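Local atomic coordinates of uncharacterized protein (Sinorhizobium meliloti, PDB entry 4HUJ), a protein that is of unknown function but probably acts as an oxidoreductase that binds a dinucleotide cofactor such as NAD(P) through a Rossmann-type domain. Residues V85-P90 and D96-V101; D92-I97 and E133-L138; A153-A158 and G165-F170. All coordinates share one frame; numbering follows the deposited sequence.

Contact 1: V85-P90 and D96-V101; sequences VILAVP and DIVTQV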
loop_
_atom_site.group_PDB
_atom_site.type_symbol
_atom_site.label_atom_id
_atom_site.label_comp_id
_atom_site.label_asym_id
_atom_site.label_seq_id
_atom_site.Cartn_x
_atom_site.Cartn_y
_atom_site.Cartn_z
ATOM N N VAL A 85 3.798 -1.795 6.605
ATOM C CA VAL A 85 3.570 -0.359 6.466
ATOM C C VAL A 85 3.278 -0.066 5.001
ATOM O O VAL A 85 4.134 -0.267 4.143
ATOM C CB VAL A 85 4.780 0.467 6.974
ATOM C CG1 VAL A 85 4.579 1.969 6.718
ATOM C CG2 VAL A 85 5.011 0.227 8.469
ATOM N N ILE A 86 2.062 0.405 4.738
ATOM C CA ILE A 86 1.593 0.644 3.374
ATOM C C ILE A 86 1.731 2.121 3.060
ATOM O O ILE A 86 1.060 2.955 3.668
ATOM C CB ILE A 86 0.121 0.203 3.188
ATOM C CG1 ILE A 86 -0.042 -1.278 3.558
ATOM C CG2 ILE A 86 -0.323 0.446 1.737
ATOM C CD1 ILE A 86 -1.490 -1.737 3.664
ATOM N N LEU A 87 2.607 2.434 2.112
ATOM C CA LEU A 87 2.858 3.821 1.731
ATOM C C LEU A 87 1.895 4.229 0.626
ATOM O O LEU A 87 2.147 3.995 -0.562
ATOM C CB LEU A 87 4.315 4.015 1.298
ATOM C CG LEU A 87 5.392 3.780 2.364
ATOM C CD1 LEU A 87 6.769 3.844 1.725
ATOM C CD2 LEU A 87 5.296 4.788 3.516
ATOM N N ALA A 88 0.781 4.820 1.049
ATOM C CA ALA A 88 -0.281 5.273 0.165
ATOM C C ALA A 88 -0.336 6.801 0.212
ATOM O O ALA A 88 -1.392 7.415 0.449
ATOM C CB ALA A 88 -1.609 4.660 0.581
ATOM N N VAL A 89 0.835 7.394 0.023
ATOM C CA VAL A 89 1.005 8.843 -0.021
ATOM C C VAL A 89 1.628 9.174 -1.369
ATOM O O VAL A 89 2.085 8.265 -2.070
ATOM C CB VAL A 89 1.924 9.354 1.123
ATOM C CG1 VAL A 89 1.182 9.330 2.469
ATOM C CG2 VAL A 89 3.237 8.564 1.178
ATOM N N PRO A 90 1.643 10.467 -1.751
ATOM C CA PRO A 90 2.280 10.818 -3.024
ATOM C C PRO A 90 3.745 10.396 -3.046
ATOM O O PRO A 90 4.420 10.427 -2.017
ATOM C CB PRO A 90 2.143 12.345 -3.067
ATOM C CG PRO A 90 0.893 12.614 -2.271
ATOM C CD PRO A 90 0.990 11.635 -1.126
ATOM N N ASP A 96 10.492 12.208 3.042
ATOM C CA ASP A 96 10.357 12.946 4.308
ATOM C C ASP A 96 9.648 12.142 5.397
ATOM O O ASP A 96 9.865 12.384 6.585
ATOM C CB ASP A 96 9.645 14.292 4.111
ATOM C CG ASP A 96 10.531 15.349 3.453
ATOM O OD1 ASP A 96 11.743 15.110 3.255
ATOM O OD2 ASP A 96 10.001 16.433 3.127
ATOM N N ILE A 97 8.793 11.202 4.997
ATOM C CA ILE A 97 8.113 10.329 5.955
ATOM C C ILE A 97 9.040 9.224 6.471
ATOM O O ILE A 97 9.216 9.073 7.681
ATOM C CB ILE A 97 6.801 9.730 5.368
ATOM C CG1 ILE A 97 5.764 10.838 5.161
ATOM C CG2 ILE A 97 6.223 8.631 6.283
ATOM C CD1 ILE A 97 4.586 10.438 4.286
ATOM N N VAL A 98 9.640 8.468 5.556
ATOM C CA VAL A 98 10.396 7.265 5.933
ATOM C C VAL A 98 11.770 7.550 6.553
ATOM O O VAL A 98 12.344 6.684 7.213
ATOM C CB VAL A 98 10.526 6.254 4.763
ATOM C CG1 VAL A 98 9.144 5.745 4.340
ATOM C CG2 VAL A 98 11.280 6.860 3.582
ATOM N N THR A 99 12.281 8.761 6.347
ATOM C CA THR A 99 13.556 9.174 6.936
ATOM C C THR A 99 13.477 9.266 8.470
ATOM O O THR A 99 14.502 9.286 9.146
ATOM C CB THR A 99 14.086 10.502 6.311
ATOM O OG1 THR A 99 15.462 10.695 6.667
ATOM C CG2 THR A 99 13.268 11.712 6.766
ATOM N N GLN A 100 12.253 9.297 8.999
ATOM C CA GLN A 100 12.001 9.383 10.441
ATOM C C GLN A 100 12.347 8.088 11.179
ATOM O O GLN A 100 12.536 8.096 12.396
ATOM C CB GLN A 100 10.542 9.778 10.709
ATOM C CG GLN A 100 10.205 11.228 10.337
ATOM C CD GLN A 100 8.709 11.524 10.329
ATOM O OE1 GLN A 100 7.950 11.023 11.166
ATOM N NE2 GLN A 100 8.278 12.352 9.382
ATOM N N VAL A 101 12.420 6.984 10.436
ATOM C CA VAL A 101 12.801 5.680 10.981
ATOM C C VAL A 101 14.179 5.295 10.449
ATOM O O VAL A 101 14.424 5.342 9.241
ATOM C CB VAL A 101 11.761 4.585 10.623
ATOM C CG1 VAL A 101 12.277 3.192 10.988
ATOM C CG2 VAL A 101 10.432 4.856 11.318
#
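Val-89 turns both methyls of its fork onto the tip of Ile-97: CG2 lies 3.9 Å from Ile-97 CD1, and Val-89 CG1 is 4.0 Å from that same CD1. The two side chains reach toward each other tip to tip, and the near-equal distances show CD1 set against the fork as a whole. Ile-97 can extend this far because its outer chain is straight, with CD1 anti to CA (chi2 166°). Two residues earlier on the strand, Leu-87 meets Val-98, the residue after Ile-97. Here the branches run obliquely across one another, and Val-98 CG1 touches both leucine methyls, 4.0 Å from Leu-87 CD1 and equally far from Leu-87 CD2. With no polar atom bonded across the interface, the attachment is purely apolar, and all four touching residues are buried. Strand 84-88 and helix 94-98 are the first two elements of a beta-alpha-beta unit that continues into strand 108-111, and the helix lies against the sheet face from which Leu-87 points. Ile-29 of the neighbouring parallel strand 26-30 also touches Leu-87, Val-89 and Ile-97, so the pairs belong to a wider hydrophobic layer. Beyond them, a type I turn runs from Val-98 to Val-101. Gln-100, within this turn, reaches back from NE2 to Asp-96 O at 3.2 Å with an N-H...O angle of 143°, tilted from the carbonyl plane.

Contact 2: D92-I97 and E133-L138; sequences DSIADI and EIVSEL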
loop_
_atom_site.group_PDB
_atom_site.type_symbol
_atom_site.label_atom_id
_atom_site.label_comp_id
_atom_site.label_asym_id
_atom_site.label_seq_id
_atom_site.Cartn_x
_atom_site.Cartn_y
_atom_site.Cartn_z
ATOM N N ASP A 92 6.400 11.834 -4.042
ATOM C CA ASP A 92 7.281 12.891 -3.535
ATOM C C ASP A 92 7.234 13.094 -2.014
ATOM O O ASP A 92 8.119 13.753 -1.449
ATOM C CB ASP A 92 6.981 14.210 -4.243
ATOM C CG ASP A 92 7.503 14.239 -5.660
ATOM O OD1 ASP A 92 8.677 13.875 -5.875
ATOM O OD2 ASP A 92 6.741 14.644 -6.553
ATOM N N SER A 93 6.209 12.544 -1.365
ATOM C CA SER A 93 6.052 12.641 0.089
ATOM C C SER A 93 6.829 11.564 0.843
ATOM O O SER A 93 7.046 11.685 2.054
ATOM C CB SER A 93 4.571 12.539 0.482
ATOM O OG SER A 93 3.839 13.668 0.046
ATOM N N ILE A 94 7.239 10.512 0.138
ATOM C CA ILE A 94 7.799 9.329 0.798
ATOM C C ILE A 94 9.079 9.622 1.585
ATOM O O ILE A 94 9.157 9.294 2.773
ATOM C CB ILE A 94 7.988 8.140 -0.187
ATOM C CG1 ILE A 94 6.621 7.635 -0.660
ATOM C CG2 ILE A 94 8.745 6.998 0.477
ATOM C CD1 ILE A 94 6.686 6.548 -1.756
ATOM N N ALA A 95 10.057 10.252 0.935
ATOM C CA ALA A 95 11.371 10.477 1.551
ATOM C C ALA A 95 11.281 11.137 2.931
ATOM O O ALA A 95 11.894 10.648 3.886
ATOM C CB ALA A 95 12.279 11.271 0.619
ATOM N N ASP A 96 10.492 12.208 3.042
ATOM C CA ASP A 96 10.357 12.946 4.308
ATOM C C ASP A 96 9.648 12.142 5.397
ATOM O O ASP A 96 9.865 12.384 6.585
ATOM C CB ASP A 96 9.645 14.292 4.111
ATOM C CG ASP A 96 10.531 15.349 3.453
ATOM O OD1 ASP A 96 11.743 15.110 3.255
ATOM O OD2 ASP A 96 10.001 16.433 3.127
ATOM N N ILE A 97 8.793 11.202 4.997
ATOM C CA ILE A 97 8.113 10.329 5.955
ATOM C C ILE A 97 9.040 9.224 6.471
ATOM O O ILE A 97 9.216 9.073 7.681
ATOM C CB ILE A 97 6.801 9.730 5.368
ATOM C CG1 ILE A 97 5.764 10.838 5.161
ATOM C CG2 ILE A 97 6.223 8.631 6.283
ATOM C CD1 ILE A 97 4.586 10.438 4.286
ATOM N N GLU A 133 12.409 0.497 -6.532
ATOM C CA GLU A 133 13.831 0.317 -6.182
ATOM C C GLU A 133 14.379 1.549 -5.463
ATOM O O GLU A 133 15.140 1.420 -4.497
ATOM C CB GLU A 133 14.686 0.034 -7.424
ATOM C CG GLU A 133 14.454 -1.314 -8.101
ATOM C CD GLU A 133 15.252 -1.472 -9.407
ATOM O OE1 GLU A 133 15.519 -0.458 -10.116
ATOM O OE2 GLU A 133 15.612 -2.623 -9.732
ATOM N N ILE A 134 13.999 2.735 -5.947
ATOM C CA ILE A 134 14.362 4.006 -5.303
ATOM C C ILE A 134 13.756 4.083 -3.899
ATOM O O ILE A 134 14.457 4.380 -2.929
ATOM C CB ILE A 134 13.953 5.241 -6.160
ATOM C CG1 ILE A 134 14.756 5.262 -7.471
ATOM C CG2 ILE A 134 14.148 6.549 -5.369
ATOM C CD1 ILE A 134 14.255 6.238 -8.524
ATOM N N VAL A 135 12.462 3.793 -3.790
ATOM C CA VAL A 135 11.796 3.741 -2.480
ATOM C C VAL A 135 12.509 2.747 -1.542
ATOM O O VAL A 135 12.711 3.042 -0.362
ATOM C CB VAL A 135 10.280 3.415 -2.620
ATOM C CG1 VAL A 135 9.633 3.146 -1.262
ATOM C CG2 VAL A 135 9.558 4.563 -3.330
ATOM N N SER A 136 12.904 1.589 -2.071
ATOM C CA SER A 136 13.561 0.559 -1.260
ATOM C C SER A 136 14.853 1.055 -0.607
ATOM O O SER A 136 15.154 0.692 0.531
ATOM C CB SER A 136 13.833 -0.699 -2.084
ATOM O OG SER A 136 12.626 -1.226 -2.614
ATOM N N GLU A 137 15.594 1.891 -1.328
ATOM C CA GLU A 137 16.837 2.476 -0.812
ATOM C C GLU A 137 16.602 3.454 0.338
ATOM O O GLU A 137 17.489 3.657 1.178
ATOM C CB GLU A 137 17.623 3.146 -1.939
ATOM C CG GLU A 137 18.324 2.146 -2.838
ATOM C CD GLU A 137 19.005 2.777 -4.030
ATOM O OE1 GLU A 137 18.769 3.973 -4.316
ATOM O OE2 GLU A 137 19.784 2.064 -4.693
ATOM N N LEU A 138 15.408 4.046 0.378
ATOM C CA LEU A 138 15.015 4.961 1.452
ATOM C C LEU A 138 14.561 4.233 2.721
ATOM O O LEU A 138 14.414 4.851 3.778
ATOM C CB LEU A 138 13.907 5.915 0.980
ATOM C CG LEU A 138 14.197 6.839 -0.203
ATOM C CD1 LEU A 138 12.904 7.478 -0.683
ATOM C CD2 LEU A 138 15.240 7.900 0.153
#
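Val-135 makes the first contact from helix 131-138, placing CG2 3.8 Å from Ile-94 CD1. The two side chains cross at about a right angle, and one methyl of each meets the other. With CG1 of Val-135 anti to the backbone N (chi1 171°), CG2 is left beside that N, where it meets the isoleucine tip. The backbones at this pair are 7.6 Å apart between Ile-94 CA and Val-135 CA. Both side chains also touch Asp-111 of strand 108-111, which places this buried end of the interface next to the sheet. Ser-136 and Glu-137 turn elsewhere, the latter forming a salt bridge with Arg-129. Leu-138, three residues after Val-135, then brings a single methyl, CD1, over the neighbouring helix: it is 4.0 Å from Ala-95 CA and 4.1 Å from Ala-95 CB, with Ile-94 CG2 more distant at 4.3 Å. The close approach, 6.6 Å between Ala-95 CA and Leu-138 CA, is consistent with the small alanine side chain, and Leu-138 sits at the exposed margin. Two short helices thus pack on each other through apolar contacts alone, as in a Rossmann-type fold, where such helices connect successive parallel strands, here 84-88, 108-111 and 143-147.

Contact 3: A153-A158 and G165-F170; sequences AAVLAA and GSRVLF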
loop_
_atom_site.group_PDB
_atom_site.type_symbol
_atom_site.label_atom_id
_atom_site.label_comp_id
_atom_site.label_asym_id
_atom_site.label_seq_id
_atom_site.Cartn_x
_atom_site.Cartn_y
_atom_site.Cartn_z
ATOM N N ALA A 153 -8.594 4.707 -6.829
ATOM C CA ALA A 153 -9.224 4.643 -5.517
ATOM C C ALA A 153 -10.693 4.218 -5.575
ATOM O O ALA A 153 -11.144 3.445 -4.732
ATOM C CB ALA A 153 -9.070 5.966 -4.798
ATOM N N ALA A 154 -11.432 4.700 -6.575
ATOM C CA ALA A 154 -12.860 4.373 -6.682
ATOM C C ALA A 154 -13.082 2.881 -6.937
ATOM O O ALA A 154 -14.090 2.313 -6.501
ATOM C CB ALA A 154 -13.530 5.211 -7.766
ATOM N N VAL A 155 -12.133 2.251 -7.632
ATOM C CA VAL A 155 -12.184 0.810 -7.876
ATOM C C VAL A 155 -11.753 0.056 -6.612
ATOM O O VAL A 155 -12.431 -0.880 -6.191
ATOM C CB VAL A 155 -11.329 0.384 -9.103
ATOM C CG1 VAL A 155 -11.406 -1.129 -9.331
ATOM C CG2 VAL A 155 -11.785 1.118 -10.360
ATOM N N LEU A 156 -10.636 0.474 -6.013
ATOM C CA LEU A 156 -10.122 -0.151 -4.794
ATOM C C LEU A 156 -11.138 -0.102 -3.645
ATOM O O LEU A 156 -11.248 -1.054 -2.875
ATOM C CB LEU A 156 -8.805 0.505 -4.354
ATOM C CG LEU A 156 -8.009 -0.215 -3.259
ATOM C CD1 LEU A 156 -7.332 -1.455 -3.823
ATOM C CD2 LEU A 156 -6.984 0.712 -2.646
ATOM N N ALA A 157 -11.873 1.006 -3.543
ATOM C CA ALA A 157 -12.828 1.215 -2.446
ATOM C C ALA A 157 -14.045 0.295 -2.522
ATOM O O ALA A 157 -14.693 0.026 -1.502
ATOM C CB ALA A 157 -13.276 2.665 -2.402
ATOM N N ALA A 158 -14.354 -0.171 -3.728
ATOM C CA ALA A 158 -15.532 -0.999 -3.982
ATOM C C ALA A 158 -15.377 -2.412 -3.417
ATOM O O ALA A 158 -14.260 -2.867 -3.160
ATOM C CB ALA A 158 -15.810 -1.051 -5.473
ATOM N N GLY A 165 -16.261 -13.502 -9.730
ATOM C CA GLY A 165 -14.849 -13.138 -9.683
ATOM C C GLY A 165 -14.483 -12.120 -8.621
ATOM O O GLY A 165 -15.323 -11.335 -8.169
ATOM N N SER A 166 -13.214 -12.141 -8.232
ATOM C CA SER A 166 -12.668 -11.183 -7.278
ATOM C C SER A 166 -11.717 -10.233 -7.989
ATOM O O SER A 166 -10.937 -10.658 -8.843
ATOM C CB SER A 166 -11.934 -11.905 -6.149
ATOM O OG SER A 166 -12.834 -12.717 -5.411
ATOM N N ARG A 167 -11.793 -8.957 -7.624
ATOM C CA ARG A 167 -10.938 -7.916 -8.196
ATOM C C ARG A 167 -9.460 -8.267 -8.020
ATOM O O ARG A 167 -9.022 -8.625 -6.927
ATOM C CB ARG A 167 -11.258 -6.560 -7.552
ATOM C CG ARG A 167 -10.490 -5.358 -8.126
ATOM C CD ARG A 167 -10.783 -5.157 -9.621
ATOM N NE ARG A 167 -12.175 -4.771 -9.880
ATOM C CZ ARG A 167 -12.840 -5.050 -11.004
ATOM N NH1 ARG A 167 -12.265 -5.740 -11.984
ATOM N NH2 ARG A 167 -14.096 -4.644 -11.150
ATOM N N VAL A 168 -8.696 -8.147 -9.105
ATOM C CA VAL A 168 -7.290 -8.529 -9.103
ATOM C C VAL A 168 -6.393 -7.392 -8.635
ATOM O O VAL A 168 -6.503 -6.258 -9.121
ATOM C CB VAL A 168 -6.826 -9.005 -10.506
ATOM C CG1 VAL A 168 -5.303 -9.200 -10.558
ATOM C CG2 VAL A 168 -7.544 -10.293 -10.883
ATOM N N LEU A 169 -5.513 -7.719 -7.692
ATOM C CA LEU A 169 -4.419 -6.833 -7.302
ATOM C C LEU A 169 -3.097 -7.516 -7.600
ATOM O O LEU A 169 -2.743 -8.520 -6.970
ATOM C CB LEU A 169 -4.504 -6.451 -5.818
ATOM C CG LEU A 169 -5.482 -5.333 -5.448
ATOM C CD1 LEU A 169 -5.553 -5.164 -3.937
ATOM C CD2 LEU A 169 -5.105 -4.008 -6.111
ATOM N N PHE A 170 -2.373 -6.985 -8.578
ATOM C CA PHE A 170 -1.010 -7.437 -8.847
ATOM C C PHE A 170 -0.047 -6.971 -7.751
ATOM O O PHE A 170 -0.211 -5.895 -7.172
ATOM C CB PHE A 170 -0.536 -6.950 -10.225
ATOM C CG PHE A 170 -1.323 -7.523 -11.369
ATOM C CD1 PHE A 170 -1.130 -8.846 -11.768
ATOM C CD2 PHE A 170 -2.277 -6.751 -12.035
ATOM C CE1 PHE A 170 -1.865 -9.391 -12.823
ATOM C CE2 PHE A 170 -3.021 -7.284 -13.097
ATOM C CZ PHE A 170 -2.811 -8.605 -13.495
#
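A helix-to-sheet packing joins the short helix 153-156 to strand 166-173, the strand that runs antiparallel to 143-147 and parallel to 192-195 in the mixed sheet. Two side-chain pairs carry it, each crossing at about a right angle. In the deeper one, Leu-156 CD1 lies 4.1 Å from Leu-169 CD2 and is equally distant from Leu-169 CD1, so a single methyl meets the whole leucine fork. Leu-156 also touches Ile-34 of helix 32-44, so it meets both that helix and the strand. In the other pair, Val-155 CG1 is 3.8 Å from Arg-167 NE and 4.1 Å from Arg-167 CD, approaching the guanidinium obliquely. Arg-167 starts with CG anti to the backbone N (chi1 -176°) but then bends at both chi2 (61°) and chi3 (66°), and this fold in the chain presents CD and NE to the valine. Asn-216 touches both Val-155 and Arg-167, and Arg-167 NH1 makes a weak hydrogen bond to Leu-217 O. No hydrogen bond spans the two segments, so the contact across them probably rests on van der Waals packing, to which the arginine contributes CD and NE while its NH1 is weakly hydrogen-bonded elsewhere.

In the fold
Contacts 1 and 2 form one continuous cluster, their centres 7 Å apart. Both use helix 94-98, which packs against strand 84-88 in the first and helix 131-138 in the second; their ranges overlap at Asp-96 and Ile-97, and contact 2 begins on the stretch where contact 1 ends. Leu-87 CD1 lies 3.9 Å from Ile-94 CG2, bridging the two. Contact 3 follows later in the chain, about 23 Å from contact 1 and 25 Å from contact 2 between centres, on the opposite side of the chain's centre. Contacts 1 and 3 attach helices to one mixed sheet, and contact 2 joins two helices beside contact 1, consistent with a dinucleotide-binding fold extended by later strands.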